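Local atomic coordinates of D-glucosaminate-6-phosphate ammonia lyase (Salmonella typhimurium, PDB entry 7LCE), a protein that is a pyridoxal-phosphate-dependent enzyme of the aminotransferase-like superfamily, related to the selenocysteine synthases and assembled from eight copies of one chain. Residues T2-I5 with Y6-L9; P31-M34 with Q35-R39; V51-T54 with G55-V58; V176-A179 with Q180-L184. All blocks are in the same frame, centred on the assembly; numbering follows the deposited sequence.

Contact 1. Residues T2-I5 with Y6-L9; sequences TPNI and YQQL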
loop_
_atom_site.group_PDB
_atom_site.type_symbol
_atom_site.label_atom_id
_atom_site.label_comp_id
_atom_site.label_asym_id
_atom_site.label_seq_id
_atom_site.Cartn_x
_atom_site.Cartn_y
_atom_site.Cartn_z
ATOM N N THR A 2 -59.754 -35.623 -2.264
ATOM C CA THR A 2 -58.677 -36.482 -2.738
ATOM C C THR A 2 -57.324 -35.889 -2.353
ATOM O O THR A 2 -57.114 -34.676 -2.517
ATOM C CB THR A 2 -58.771 -36.654 -4.256
ATOM O OG1 THR A 2 -60.129 -36.940 -4.623
ATOM C CG2 THR A 2 -57.883 -37.794 -4.729
ATOM N N PRO A 3 -56.397 -36.690 -1.825
ATOM C CA PRO A 3 -55.115 -36.140 -1.372
ATOM C C PRO A 3 -54.326 -35.521 -2.517
ATOM O O PRO A 3 -54.243 -36.081 -3.612
ATOM C CB PRO A 3 -54.396 -37.360 -0.785
ATOM C CG PRO A 3 -55.065 -38.540 -1.417
ATOM C CD PRO A 3 -56.500 -38.133 -1.549
ATOM N N ASN A 4 -53.738 -34.356 -2.250
ATOM C CA ASN A 4 -52.918 -33.689 -3.251
ATOM C C ASN A 4 -51.583 -34.417 -3.406
ATOM O O ASN A 4 -51.277 -35.381 -2.696
ATOM C CB ASN A 4 -52.704 -32.215 -2.896
ATOM C CG ASN A 4 -52.047 -32.011 -1.533
ATOM O OD1 ASN A 4 -51.320 -32.871 -1.033
ATOM N ND2 ASN A 4 -52.280 -30.845 -0.943
ATOM N N ILE A 5 -50.784 -33.947 -4.365
ATOM C CA ILE A 5 -49.519 -34.606 -4.673
ATOM C C ILE A 5 -48.562 -34.549 -3.486
ATOM O O ILE A 5 -47.785 -35.486 -3.261
ATOM C CB ILE A 5 -48.903 -33.988 -5.944
ATOM C CG1 ILE A 5 -47.627 -34.727 -6.340
ATOM C CG2 ILE A 5 -48.645 -32.498 -5.762
ATOM C CD1 ILE A 5 -47.466 -34.859 -7.826
ATOM N N TYR A 6 -48.604 -33.468 -2.701
ATOM C CA TYR A 6 -47.731 -33.383 -1.535
ATOM C C TYR A 6 -48.118 -34.413 -0.482
ATOM O O TYR A 6 -47.250 -34.968 0.202
ATOM C CB TYR A 6 -47.754 -31.971 -0.953
ATOM C CG TYR A 6 -47.331 -30.903 -1.935
ATOM C CD1 TYR A 6 -46.030 -30.855 -2.418
ATOM C CD2 TYR A 6 -48.227 -29.938 -2.372
ATOM C CE1 TYR A 6 -45.634 -29.878 -3.309
ATOM C CE2 TYR A 6 -47.841 -28.960 -3.265
ATOM C CZ TYR A 6 -46.544 -28.933 -3.730
ATOM O OH TYR A 6 -46.156 -27.958 -4.621
ATOM N N GLN A 7 -49.415 -34.679 -0.333
ATOM C CA GLN A 7 -49.840 -35.745 0.565
ATOM C C GLN A 7 -49.329 -37.096 0.087
ATOM O O GLN A 7 -48.956 -37.950 0.899
ATOM C CB GLN A 7 -51.360 -35.754 0.687
ATOM C CG GLN A 7 -51.882 -34.811 1.746
ATOM C CD GLN A 7 -53.385 -34.698 1.716
ATOM O OE1 GLN A 7 -53.960 -34.154 0.774
ATOM N NE2 GLN A 7 -54.038 -35.224 2.746
ATOM N N GLN A 8 -49.300 -37.305 -1.231
ATOM C CA GLN A 8 -48.782 -38.553 -1.780
ATOM C C GLN A 8 -47.293 -38.723 -1.519
ATOM O O GLN A 8 -46.805 -39.858 -1.510
ATOM C CB GLN A 8 -49.056 -38.626 -3.283
ATOM C CG GLN A 8 -50.531 -38.606 -3.648
ATOM C CD GLN A 8 -50.761 -38.634 -5.147
ATOM O OE1 GLN A 8 -51.894 -38.527 -5.617
ATOM N NE2 GLN A 8 -49.682 -38.786 -5.908
ATOM N N LEU A 9 -46.563 -37.630 -1.310
ATOM C CA LEU A 9 -45.141 -37.693 -1.004
ATOM C C LEU A 9 -44.867 -37.781 0.489
ATOM O O LEU A 9 -43.698 -37.807 0.890
ATOM C CB LEU A 9 -44.421 -36.470 -1.581
ATOM C CG LEU A 9 -44.454 -36.288 -3.098
ATOM C CD1 LEU A 9 -43.880 -34.930 -3.474
ATOM C CD2 LEU A 9 -43.697 -37.406 -3.793
#
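Gln7 folds its side chain back over Pro3, with its CD 3.8 Å from Pro3 CB, and its amide reaches back from the first turn of helix 5-8 to the loop, where OE1 meets Asn4 N. There it completes a capping box with Asn4, the N-cap residue. Asn4 OD1 accepts from Gln7 N at 2.7 Å, the donor lying nearly along the C=O axis. In return Gln7 OE1 accepts from Asn4 N at 3.0 Å, approached at a tilt of 32° from its carbonyl plane. The two amides stand almost perpendicular, 80° apart, each facing the other residue's backbone rather than the other's amide. Asn4 can do this because its CG sits between the backbone N and the carbonyl carbon (chi1 58°), which brings OD1 to Gln7 N. The helix then proceeds through Gln8 N to Asn4 O at 3.1 Å and a weak bond from Leu9 N to Ile5 O. On the buried side Ile5 CG2 lies over one face of the Tyr6 ring, 4.3 Å from its centroid, a CH-pi contact close to the ring normal. Tyr6 OH bonds to Ala40 O of the second subunit, and Ile5 packs on Tyr256 of that subunit. Separately, Gln8 OE1 bonds to Arg39 NH2 of the second subunit. Both side-chain oxygens of the box are thus spent on backbone N-H groups at the helix start, consistent with a box that marks where this short N-terminal helix begins.

Contact 2. Residues P31-M34 with Q35-R39; sequences PEVM and QATAR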
loop_
_atom_site.group_PDB
_atom_site.type_symbol
_atom_site.label_atom_id
_atom_site.label_comp_id
_atom_site.label_asym_id
_atom_site.label_seq_id
_atom_site.Cartn_x
_atom_site.Cartn_y
_atom_site.Cartn_z
ATOM N N PRO A 31 -55.101 -23.502 -12.906
ATOM C CA PRO A 31 -54.978 -24.648 -13.826
ATOM C C PRO A 31 -54.846 -24.260 -15.290
ATOM O O PRO A 31 -54.128 -24.940 -16.035
ATOM C CB PRO A 31 -56.267 -25.441 -13.563
ATOM C CG PRO A 31 -56.681 -25.043 -12.185
ATOM C CD PRO A 31 -56.302 -23.598 -12.060
ATOM N N GLU A 32 -55.523 -23.197 -15.733
ATOM C CA GLU A 32 -55.381 -22.770 -17.123
ATOM C C GLU A 32 -53.954 -22.329 -17.427
ATOM O O GLU A 32 -53.454 -22.547 -18.536
ATOM C CB GLU A 32 -56.369 -21.646 -17.449
ATOM C CG GLU A 32 -57.813 -21.918 -17.044
ATOM C CD GLU A 32 -58.199 -21.267 -15.730
ATOM O OE1 GLU A 32 -57.500 -21.490 -14.717
ATOM O OE2 GLU A 32 -59.204 -20.526 -15.713
ATOM N N VAL A 33 -53.280 -21.709 -16.456
ATOM C CA VAL A 33 -51.904 -21.280 -16.678
ATOM C C VAL A 33 -50.970 -22.483 -16.745
ATOM O O VAL A 33 -50.064 -22.534 -17.586
ATOM C CB VAL A 33 -51.477 -20.280 -15.588
ATOM C CG1 VAL A 33 -50.047 -19.833 -15.805
ATOM C CG2 VAL A 33 -52.407 -19.079 -15.591
ATOM N N MET A 34 -51.176 -23.475 -15.873
ATOM C CA MET A 34 -50.331 -24.665 -15.906
ATOM C C MET A 34 -50.550 -25.475 -17.178
ATOM O O MET A 34 -49.638 -26.187 -17.618
ATOM C CB MET A 34 -50.568 -25.530 -14.669
ATOM C CG MET A 34 -49.936 -24.979 -13.398
ATOM S SD MET A 34 -48.235 -24.409 -13.637
ATOM C CE MET A 34 -47.368 -25.958 -13.874
ATOM N N GLN A 35 -51.745 -25.399 -17.771
ATOM C CA GLN A 35 -51.958 -26.025 -19.073
ATOM C C GLN A 35 -51.024 -25.422 -20.113
ATOM O O GLN A 35 -50.403 -26.144 -20.904
ATOM C CB GLN A 35 -53.413 -25.859 -19.511
ATOM C CG GLN A 35 -54.415 -26.736 -18.788
ATOM C CD GLN A 35 -55.815 -26.595 -19.358
ATOM O OE1 GLN A 35 -55.997 -26.095 -20.470
ATOM N NE2 GLN A 35 -56.811 -27.033 -18.598
ATOM N N ALA A 36 -50.918 -24.092 -20.129
ATOM C CA ALA A 36 -50.005 -23.426 -21.050
ATOM C C ALA A 36 -48.554 -23.734 -20.707
ATOM O O ALA A 36 -47.710 -23.860 -21.602
ATOM C CB ALA A 36 -50.252 -21.918 -21.032
ATOM N N THR A 37 -48.246 -23.866 -19.413
ATOM C CA THR A 37 -46.884 -24.193 -19.004
ATOM C C THR A 37 -46.503 -25.603 -19.440
ATOM O O THR A 37 -45.378 -25.834 -19.899
ATOM C CB THR A 37 -46.742 -24.043 -17.490
ATOM O OG1 THR A 37 -47.073 -22.700 -17.111
ATOM C CG2 THR A 37 -45.318 -24.350 -17.048
ATOM N N ALA A 38 -47.430 -26.556 -19.304
ATOM C CA ALA A 38 -47.145 -27.931 -19.697
ATOM C C ALA A 38 -46.929 -28.043 -21.201
ATOM O O ALA A 38 -46.021 -28.751 -21.652
ATOM C CB ALA A 38 -48.276 -28.852 -19.244
ATOM N N ARG A 39 -47.758 -27.360 -21.996
ATOM C CA ARG A 39 -47.560 -27.376 -23.442
ATOM C C ARG A 39 -46.229 -26.738 -23.812
ATOM O O ARG A 39 -45.554 -27.184 -24.746
ATOM C CB ARG A 39 -48.720 -26.669 -24.147
ATOM C CG ARG A 39 -50.056 -27.380 -23.975
ATOM C CD ARG A 39 -51.214 -26.624 -24.615
ATOM N NE ARG A 39 -51.000 -26.382 -26.037
ATOM C CZ ARG A 39 -50.992 -25.182 -26.602
ATOM N NH1 ARG A 39 -51.215 -24.084 -25.897
ATOM N NH2 ARG A 39 -50.764 -25.082 -27.908
#
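The flat peptide carbonyl of Val33 receives two donors from Thr37: Thr37 N arrives in the carbonyl plane, while Thr37 OG1 stands above that plane, 44° out of it. This is the familiar threonine back-bond of an alpha-helix, here in helix 31-41, where a side-chain hydroxyl doubles the i to i+4 backbone bond. Thr37 N lies 2.9 Å from Val33 O and OG1 lies 3.0 Å from the same oxygen. The hydroxyl gets there because OG1 is placed beside its own backbone N (chi1 -58°), which satisfies a buried polar group within the helix and leaves CG2 on the side where Met34 lies. Met34 meets that methyl group: its chain bends at both middle torsions and brings CE alongside, 4.1 Å from Thr37 CG2. The sulfur, Met34 SD, lies 4.0 Å from Thr37 OG1, with Thr37 CB scarcely farther; this is a loose van der Waals contact.

Ala36, Thr37 and Val33 face helix 248-262 of the same chain through Tyr256, Glu249 and Ala257. Met34 packs on Ala41 of the second subunit, and Ala38 on Met34 of that subunit, so this helix takes part in the joint between two copies. On the exposed side Gln35 is extended beyond CG, and its contact is made by the aliphatic part: Gln35 CG sits 3.3 Å from Pro31 O.

Contact 3. Residues V51-T54 with G55-V58; sequences VEKT and GELV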
loop_
_atom_site.group_PDB
_atom_site.type_symbol
_atom_site.label_atom_id
_atom_site.label_comp_id
_atom_site.label_asym_id
_atom_site.label_seq_id
_atom_site.Cartn_x
_atom_site.Cartn_y
_atom_site.Cartn_z
ATOM N N VAL A 51 -37.251 -15.106 -25.752
ATOM C CA VAL A 51 -36.876 -14.013 -24.859
ATOM C C VAL A 51 -37.349 -12.684 -25.428
ATOM O O VAL A 51 -37.850 -11.817 -24.702
ATOM C CB VAL A 51 -35.355 -14.007 -24.618
ATOM C CG1 VAL A 51 -34.931 -12.705 -23.945
ATOM C CG2 VAL A 51 -34.938 -15.210 -23.788
ATOM N N GLU A 52 -37.187 -12.503 -26.737
ATOM C CA GLU A 52 -37.565 -11.247 -27.372
ATOM C C GLU A 52 -39.077 -11.063 -27.340
ATOM O O GLU A 52 -39.574 -10.003 -26.947
ATOM C CB GLU A 52 -37.034 -11.236 -28.811
ATOM C CG GLU A 52 -37.016 -9.881 -29.497
ATOM C CD GLU A 52 -36.006 -8.934 -28.867
ATOM O OE1 GLU A 52 -35.156 -9.407 -28.081
ATOM O OE2 GLU A 52 -36.057 -7.720 -29.164
ATOM N N LYS A 53 -39.819 -12.106 -27.726
ATOM C CA LYS A 53 -41.277 -12.028 -27.809
ATOM C C LYS A 53 -41.926 -11.893 -26.434
ATOM O O LYS A 53 -42.878 -11.117 -26.267
ATOM C CB LYS A 53 -41.822 -13.259 -28.536
ATOM C CG LYS A 53 -43.276 -13.147 -28.978
ATOM C CD LYS A 53 -43.443 -12.016 -29.985
ATOM C CE LYS A 53 -44.821 -12.020 -30.631
ATOM N NZ LYS A 53 -44.979 -10.927 -31.637
ATOM N N THR A 54 -41.450 -12.659 -25.444
ATOM C CA THR A 54 -42.024 -12.561 -24.106
ATOM C C THR A 54 -41.810 -11.176 -23.512
ATOM O O THR A 54 -42.680 -10.668 -22.796
ATOM C CB THR A 54 -41.443 -13.639 -23.189
ATOM O OG1 THR A 54 -40.014 -13.638 -23.296
ATOM C CG2 THR A 54 -41.987 -15.012 -23.573
ATOM N N GLY A 55 -40.673 -10.540 -23.813
ATOM C CA GLY A 55 -40.479 -9.168 -23.372
ATOM C C GLY A 55 -41.516 -8.234 -23.973
ATOM O O GLY A 55 -42.014 -7.328 -23.301
ATOM N N GLU A 56 -41.873 -8.462 -25.242
ATOM C CA GLU A 56 -42.929 -7.682 -25.878
ATOM C C GLU A 56 -44.268 -7.912 -25.189
ATOM O O GLU A 56 -44.996 -6.956 -24.897
ATOM C CB GLU A 56 -43.021 -8.069 -27.359
ATOM C CG GLU A 56 -44.188 -7.455 -28.119
ATOM C CD GLU A 56 -44.304 -7.985 -29.544
ATOM O OE1 GLU A 56 -43.443 -8.797 -29.952
ATOM O OE2 GLU A 56 -45.261 -7.606 -30.252
ATOM N N LEU A 57 -44.605 -9.175 -24.908
ATOM C CA LEU A 57 -45.912 -9.465 -24.332
ATOM C C LEU A 57 -46.026 -8.921 -22.918
ATOM O O LEU A 57 -47.053 -8.337 -22.558
ATOM C CB LEU A 57 -46.184 -10.968 -24.358
ATOM C CG LEU A 57 -46.249 -11.605 -25.747
ATOM C CD1 LEU A 57 -46.462 -13.114 -25.662
ATOM C CD2 LEU A 57 -47.341 -10.936 -26.557
ATOM N N VAL A 58 -44.972 -9.068 -22.114
ATOM C CA VAL A 58 -45.005 -8.545 -20.751
ATOM C C VAL A 58 -45.126 -7.025 -20.760
ATOM O O VAL A 58 -45.864 -6.439 -19.956
ATOM C CB VAL A 58 -43.759 -9.011 -19.973
ATOM C CG1 VAL A 58 -43.637 -8.267 -18.658
ATOM C CG2 VAL A 58 -43.826 -10.512 -19.730
#
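Lys53 starts with CG trans to its backbone N and then kinks at the next bond (chi2 63°), a bend that swings the rest of the chain along the helix toward Glu56. Glu56 also leaves its backbone N in the trans direction (chi1 173°) but stays extended, and the two side chains run side by side, pointing the same way. Their ends meet in a salt bridge, Lys53 NZ to Glu56 OE1 at 3.1 Å. The ammonium reaches the oxygen from above the carboxylate plane, 37° out of it. Lys53 CD also comes close to the same oxygen, 3.2 Å from Glu56 OE1.

The other carboxylate oxygen, Glu56 OE2, pairs with Arg60 one turn on, so Glu56 is held between two positive charges, which would be expected to stabilise its ionised form. Beneath the salt bridge the backbone bonds are regular: Leu57 N to Lys53 O is 2.9 Å, and Val58 N to Thr54 O is also 2.9 Å.

On the inner face Thr54 turns its hydroxyl back to Leu50 O, the preceding turn, while Gly55 O receives Ser59 OG. Val51, Thr54 and Val58 rest on strand 66-70, which lies at the edge of the large mixed sheet, and on helix 248-262. The whole is an amphipathic alpha-helix. Its charged pairs are spaced i to i+3 and i to i+4 along the face turned away from the sheet, where Leu9 of the second subunit also packs, on Lys53 and Leu57; its beta-branched residues are set against the core of the aminotransferase-like fold of pyridoxal-phosphate enzymes.

Contact 4. Residues V176-A179 with Q180-L184; sequences VQVA and QANHL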
loop_
_atom_site.group_PDB
_atom_site.type_symbol
_atom_site.label_atom_id
_atom_site.label_comp_id
_atom_site.label_asym_id
_atom_site.label_seq_id
_atom_site.Cartn_x
_atom_site.Cartn_y
_atom_site.Cartn_z
ATOM N N VAL A 176 -36.450 9.943 -9.154
ATOM C CA VAL A 176 -36.479 10.141 -10.602
ATOM C C VAL A 176 -35.731 11.413 -10.981
ATOM O O VAL A 176 -34.917 11.423 -11.913
ATOM C CB VAL A 176 -37.930 10.172 -11.114
ATOM C CG1 VAL A 176 -37.955 10.447 -12.608
ATOM C CG2 VAL A 176 -38.628 8.862 -10.806
ATOM N N GLN A 177 -35.990 12.504 -10.256
ATOM C CA GLN A 177 -35.363 13.779 -10.589
ATOM C C GLN A 177 -33.851 13.712 -10.416
ATOM O O GLN A 177 -33.098 14.188 -11.274
ATOM C CB GLN A 177 -35.955 14.893 -9.726
ATOM C CG GLN A 177 -37.445 15.111 -9.929
ATOM C CD GLN A 177 -38.002 16.203 -9.038
ATOM O OE1 GLN A 177 -37.296 17.145 -8.677
ATOM N NE2 GLN A 177 -39.272 16.078 -8.671
ATOM N N VAL A 178 -33.387 13.123 -9.311
ATOM C CA VAL A 178 -31.950 13.022 -9.070
ATOM C C VAL A 178 -31.299 12.077 -10.073
ATOM O O VAL A 178 -30.203 12.350 -10.578
ATOM C CB VAL A 178 -31.682 12.582 -7.620
ATOM C CG1 VAL A 178 -30.196 12.352 -7.400
ATOM C CG2 VAL A 178 -32.210 13.627 -6.650
ATOM N N ALA A 179 -31.961 10.960 -10.387
ATOM C CA ALA A 179 -31.383 9.993 -11.315
ATOM C C ALA A 179 -31.209 10.592 -12.705
ATOM O O ALA A 179 -30.137 10.482 -13.310
ATOM C CB ALA A 179 -32.249 8.735 -11.374
ATOM N N GLN A 180 -32.254 11.238 -13.230
ATOM C CA GLN A 180 -32.155 11.807 -14.570
ATOM C C GLN A 180 -31.235 13.018 -14.618
ATOM O O GLN A 180 -30.728 13.350 -15.696
ATOM C CB GLN A 180 -33.543 12.169 -15.107
ATOM C CG GLN A 180 -34.391 10.954 -15.480
ATOM C CD GLN A 180 -35.720 11.325 -16.112
ATOM O OE1 GLN A 180 -36.175 12.465 -16.009
ATOM N NE2 GLN A 180 -36.350 10.358 -16.774
ATOM N N ALA A 181 -31.005 13.685 -13.484
ATOM C CA ALA A 181 -30.089 14.820 -13.463
ATOM C C ALA A 181 -28.627 14.393 -13.532
ATOM O O ALA A 181 -27.784 15.194 -13.950
ATOM C CB ALA A 181 -30.326 15.672 -12.215
ATOM N N ASN A 182 -28.304 13.164 -13.127
ATOM C CA ASN A 182 -26.943 12.645 -13.209
ATOM C C ASN A 182 -26.777 11.605 -14.310
ATOM O O ASN A 182 -25.715 10.978 -14.401
ATOM C CB ASN A 182 -26.512 12.050 -11.866
ATOM C CG ASN A 182 -26.301 13.107 -10.802
ATOM O OD1 ASN A 182 -25.192 13.613 -10.627
ATOM N ND2 ASN A 182 -27.364 13.444 -10.080
ATOM N N HIS A 183 -27.798 11.415 -15.149
ATOM C CA HIS A 183 -27.796 10.400 -16.202
ATOM C C HIS A 183 -27.402 9.032 -15.647
ATOM O O HIS A 183 -26.554 8.322 -16.192
ATOM C CB HIS A 183 -26.899 10.815 -17.366
ATOM C CG HIS A 183 -27.452 11.956 -18.163
ATOM N ND1 HIS A 183 -28.649 11.875 -18.841
ATOM C CD2 HIS A 183 -26.982 13.207 -18.377
ATOM C CE1 HIS A 183 -28.890 13.026 -19.444
ATOM N NE2 HIS A 183 -27.892 13.850 -19.178
ATOM N N LEU A 184 -28.035 8.674 -14.540
ATOM C CA LEU A 184 -27.900 7.378 -13.916
ATOM C C LEU A 184 -29.226 6.631 -13.970
ATOM O O LEU A 184 -30.294 7.245 -13.876
ATOM C CB LEU A 184 -27.461 7.515 -12.455
ATOM C CG LEU A 184 -26.094 8.161 -12.241
ATOM C CD1 LEU A 184 -25.806 8.297 -10.756
ATOM C CD2 LEU A 184 -25.012 7.349 -12.936
#
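Val178 and Asn182 form the close side of this helix end, whereas Val176 and Gln180 meet more loosely toward solvent. Val178 O is gripped twice by one residue: Asn182 ND2 lies 3.1 Å away in a nearly straight bond (172°), and Asn182 N comes to the same oxygen from the opposite face of its carbonyl plane at 3.3 Å. The oxygen lies almost in the plane of the Asn182 amide (3° out of it), so the N-H points straight at it. Asn182 N is divided between Val178 O and Ala179 O, reaching the latter from well above its carbonyl plane, on the face opposite Leu184 N. Leu184 N to Ala179 O, at 3.0 Å, is a 6→1 bond, consistent with the left-handed backbone of His183 just before Leu184.

On the outer side Gln180 stretches past Val176 with CD 4.2 Å from Val176 CG1, and exposed Gln177 bonds to Arg142. Inward, Val178 and Leu184 rest on Leu156 of strand 153-159, within a beta-alpha-beta unit. Val178 O thus keeps its helical bond and gains a second from the Asn182 side chain, while Ala179 O is served by Leu184 N as the chain turns toward strand 186-189.

Contacts 1, 2 and 3 come in sequence from the N-terminal region and all touch the second subunit. Contact 4 meets no other protein chain and lies across the centre of the chain from contact 1, their centres about 52 Å apart. Contacts 2 and 3 belong to consecutive helices, both set against helix 248-262. All four are partly buried, but the chemistry follows the position in the helix. Contact 1 caps a start with side-chain amides; contact 4 closes a helix end with an asparagine side-chain bond and a 6→1 bond after a left-handed residue. Mid-helix, contact 2 adds a hydroxyl back-bond and contact 3 a partly exposed salt bridge beside the second subunit.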